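Local coordinates for protein nucleoside diphosphate kinase (Aquifex aeolicus, PDB 3ZTQ) that probably transfers the gamma phosphate of ATP to nucleoside diphosphates by a ping-pong mechanism through a phosphohistidine intermediate, at residues A[24-29]-A[104-109]. Numbering follows the deposited sequence.
Sequences LDRFIQ and NSIRAQ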
ATOM      1  N   LEU A  24       2.802 -15.291  15.482  1.00 10.90           N
ATOM      2  CA  LEU A  24       1.873 -14.206  15.805  1.00 13.46           C
ATOM      3  C   LEU A  24       1.099 -14.545  17.074  1.00 14.19           C
ATOM      4  O   LEU A  24       0.880 -13.693  17.930  1.00 13.97           O
ATOM      5  CB  LEU A  24       0.908 -13.948  14.639  1.00 13.76           C
ATOM      6  CG  LEU A  24       1.587 -13.404  13.368  1.00 15.93           C
ATOM      7  CD1 LEU A  24       0.559 -13.132  12.264  1.00 13.09           C
ATOM      8  CD2 LEU A  24       2.351 -12.122  13.687  1.00 12.71           C
ATOM      9  N   ASP A  25       0.694 -15.808  17.198  1.00 12.95           N
ATOM     10  CA  ASP A  25      -0.041 -16.239  18.378  1.00 13.54           C
ATOM     11  C   ASP A  25       0.774 -16.033  19.662  1.00 14.18           C
ATOM     12  O   ASP A  25       0.235 -15.661  20.708  1.00 16.02           O
ATOM     13  CB  ASP A  25      -0.455 -17.710  18.262  1.00 14.06           C
ATOM     14  CG  ASP A  25      -1.299 -18.168  19.451  1.00 17.05           C
ATOM     15  OD1 ASP A  25      -2.293 -17.497  19.781  1.00 16.26           O
ATOM     16  OD2 ASP A  25      -0.948 -19.186  20.065  1.00 21.20           O
ATOM     17  N   ARG A  26       2.074 -16.279  19.586  1.00 12.85           N
ATOM     18  CA  ARG A  26       2.921 -16.104  20.760  1.00 13.22           C
ATOM     19  C   ARG A  26       2.868 -14.649  21.239  1.00 13.56           C
ATOM     20  O   ARG A  26       2.697 -14.386  22.426  1.00 16.25           O
ATOM     21  CB  ARG A  26       4.367 -16.538  20.465  1.00 12.53           C
ATOM     22  CG  ARG A  26       5.381 -16.138  21.560  1.00 16.38           C
ATOM     23  CD  ARG A  26       5.102 -16.879  22.880  1.00 17.67           C
ATOM     24  NE  ARG A  26       6.135 -16.635  23.891  1.00 21.12           N
ATOM     25  CZ  ARG A  26       7.305 -17.264  23.937  1.00 20.40           C
ATOM     26  NH1 ARG A  26       7.600 -18.196  23.034  1.00 14.29           N
ATOM     27  NH2 ARG A  26       8.186 -16.963  24.888  1.00 19.39           N
ATOM     28  N   PHE A  27       2.981 -13.699  20.319  1.00  9.64           N
ATOM     29  CA  PHE A  27       2.995 -12.301  20.720  1.00 10.85           C
ATOM     30  C   PHE A  27       1.635 -11.870  21.241  1.00 16.27           C
ATOM     31  O   PHE A  27       1.531 -11.029  22.148  1.00 18.08           O
ATOM     32  CB  PHE A  27       3.476 -11.403  19.572  1.00 12.73           C
ATOM     33  CG  PHE A  27       4.945 -11.533  19.312  1.00 16.20           C
ATOM     34  CD1 PHE A  27       5.857 -11.181  20.304  1.00 16.37           C
ATOM     35  CD2 PHE A  27       5.415 -12.047  18.117  1.00 11.86           C
ATOM     36  CE1 PHE A  27       7.224 -11.320  20.103  1.00 16.44           C
ATOM     37  CE2 PHE A  27       6.787 -12.189  17.896  1.00 18.89           C
ATOM     38  CZ  PHE A  27       7.696 -11.819  18.892  1.00 15.62           C
ATOM     39  N   ILE A  28       0.590 -12.453  20.666  1.00 15.84           N
ATOM     40  CA  ILE A  28      -0.753 -12.209  21.152  1.00 12.99           C
ATOM     41  C   ILE A  28      -0.905 -12.736  22.582  1.00 18.82           C
ATOM     42  O   ILE A  28      -1.370 -12.024  23.461  1.00 18.12           O
ATOM     43  CB  ILE A  28      -1.800 -12.832  20.220  1.00 17.19           C
ATOM     44  CG1 ILE A  28      -1.847 -12.030  18.899  1.00 13.55           C
ATOM     45  CG2 ILE A  28      -3.166 -12.831  20.908  1.00 15.62           C
ATOM     46  CD1 ILE A  28      -2.545 -12.750  17.742  1.00 11.68           C
ATOM     47  N   GLN A  29      -0.489 -13.976  22.824  1.00 17.32           N
ATOM     48  CA  GLN A  29      -0.564 -14.549  24.173  1.00 15.01           C
ATOM     49  C   GLN A  29       0.296 -13.749  25.165  1.00 21.78           C
ATOM     50  O   GLN A  29      -0.042 -13.669  26.339  1.00 19.44           O
ATOM     51  CB  GLN A  29      -0.110 -16.015  24.181  1.00 15.98           C
ATOM     52  CG  GLN A  29      -0.926 -16.904  23.268  1.00 19.48           C
ATOM     53  CD  GLN A  29      -2.415 -16.753  23.527  1.00 26.66           C
ATOM     54  OE1 GLN A  29      -2.854 -16.706  24.684  1.00 31.78           O
ATOM     55  NE2 GLN A  29      -3.198 -16.655  22.455  1.00 21.50           N
ATOM     56  N   ASN A 104      12.578 -21.277  25.761  1.00 20.17           N
ATOM     57  CA  ASN A 104      11.210 -20.940  25.397  0.55 25.61           C
ATOM     58  C   ASN A 104      11.105 -19.773  24.423  1.00 23.48           C
ATOM     59  O   ASN A 104      10.009 -19.308  24.131  1.00 23.20           O
ATOM     60  CB  ASN A 104      10.400 -20.626  26.651  0.55 26.45           C
ATOM     61  CG  ASN A 104      10.261 -21.817  27.558  0.55 28.69           C
ATOM     62  OD1 ASN A 104      10.081 -22.944  27.096  0.55 32.02           O
ATOM     63  ND2 ASN A 104      10.366 -21.584  28.858  0.55 26.77           N
ATOM     64  N   SER A 105      12.245 -19.295  23.926  1.00 16.89           N
ATOM     65  CA  SER A 105      12.251 -18.130  23.040  1.00 15.06           C
ATOM     66  C   SER A 105      11.815 -18.530  21.636  1.00 19.06           C
ATOM     67  O   SER A 105      11.891 -19.707  21.263  1.00 16.52           O
ATOM     68  CB  SER A 105      13.645 -17.487  22.983  1.00 16.22           C
ATOM     69  OG  SER A 105      14.579 -18.345  22.337  1.00 14.74           O
ATOM     70  N   ILE A 106      11.371 -17.552  20.858  1.00 12.90           N
ATOM     71  CA  ILE A 106      10.956 -17.811  19.482  1.00 14.89           C
ATOM     72  C   ILE A 106      12.094 -18.428  18.681  1.00 17.64           C
ATOM     73  O   ILE A 106      11.893 -19.407  17.955  1.00 19.58           O
ATOM     74  CB  ILE A 106      10.450 -16.525  18.772  1.00 14.05           C
ATOM     75  CG1 ILE A 106       9.179 -16.010  19.444  1.00 23.99           C
ATOM     76  CG2 ILE A 106      10.183 -16.787  17.272  1.00 13.67           C
ATOM     77  CD1 ILE A 106       8.036 -16.984  19.357  1.00 39.95           C
ATOM     78  N   ARG A 107      13.293 -17.862  18.806  1.00 15.78           N
ATOM     79  CA  ARG A 107      14.428 -18.380  18.042  1.00 14.77           C
ATOM     80  C   ARG A 107      14.806 -19.796  18.445  1.00 18.78           C
ATOM     81  O   ARG A 107      15.199 -20.590  17.598  1.00 18.81           O
ATOM     82  CB  ARG A 107      15.621 -17.413  18.075  1.00 15.37           C
ATOM     83  CG  ARG A 107      15.329 -16.129  17.249  1.00 15.10           C
ATOM     84  CD  ARG A 107      16.426 -15.097  17.421  1.00 13.35           C
ATOM     85  NE  ARG A 107      16.325 -14.001  16.459  1.00 13.54           N
ATOM     86  CZ  ARG A 107      16.856 -12.799  16.662  1.00 17.54           C
ATOM     87  NH1 ARG A 107      17.483 -12.554  17.814  1.00 12.46           N
ATOM     88  NH2 ARG A 107      16.750 -11.839  15.737  1.00 12.39           N
ATOM     89  N   ALA A 108      14.658 -20.136  19.721  1.00 16.27           N
ATOM     90  CA  ALA A 108      14.940 -21.495  20.150  1.00 17.32           C
ATOM     91  C   ALA A 108      13.932 -22.446  19.520  1.00 20.18           C
ATOM     92  O   ALA A 108      14.278 -23.554  19.130  1.00 20.13           O
ATOM     93  CB  ALA A 108      14.888 -21.614  21.675  1.00 13.23           C
ATOM     94  N   GLN A 109      12.680 -22.005  19.436  1.00 14.78           N
ATOM     95  CA  GLN A 109      11.614 -22.865  18.961  1.00 23.24           C
ATOM     96  C   GLN A 109      11.594 -23.009  17.450  1.00 21.93           C
ATOM     97  O   GLN A 109      11.317 -24.081  16.932  1.00 23.05           O
ATOM     98  CB  GLN A 109      10.255 -22.361  19.452  1.00 24.06           C
ATOM     99  CG  GLN A 109      10.084 -22.476  20.966  1.00 32.09           C
ATOM    100  CD  GLN A 109       8.812 -21.801  21.464  1.00 38.05           C
ATOM    101  OE1 GLN A 109       8.138 -21.101  20.715  1.00 36.98           O
ATOM    102  NE2 GLN A 109       8.477 -22.022  22.732  1.00 36.22           N
TER
HETATM  103  O   HOH W   1       5.968 -19.854  21.032  1.00 24.30           O
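Arg26 reaches from helix 20-29 to the backbone carbonyl of Asn104, just ahead of helix 106-110, and holds that one oxygen with both terminal nitrogens, an end-on bifurcated grip within the ferredoxin-like fold of NDP kinases. Arg26 NH1 lies 2.9 Å from Asn104 O, almost in line with the carbonyl (C=O...N 171°), whereas Arg26 NH2, 3.1 Å from Asn104 O, comes from above the carbonyl plane. The oxygen sits at the guanidinium edge, 9° out of plane for either nitrogen. The other N-H of Arg26 NH1, also near that plane, donates to a water whose approach to Gln109 OE1, in the first turn of helix 106-110, is doubtfully short. Arg26 NE forms a salt bridge with Glu30, which helps set the rotation of the guanidinium. With an alanine here, Asn104 O is likely to lose both donors and Glu30 this salt bridge.

Ser105 N-caps the second helix: Ala108 N donates to Ser105 OG at 3.2 Å, and the same hydroxyl is hydrogen-bonded to Ala102 O. Arg107 is a predicted ATP ligand, so the contact joins helix 20-29 to the start of the helix carrying it. Phe27 CZ comes to 4.5 Å from Ile106 CG1, and both side chains pack on Ile89 and Ile119. With CG anti to the backbone N (chi1 169°), the Arg26 stem runs past Ile106, bringing Arg26 CG to 3.6 Å from Ile106 CD1.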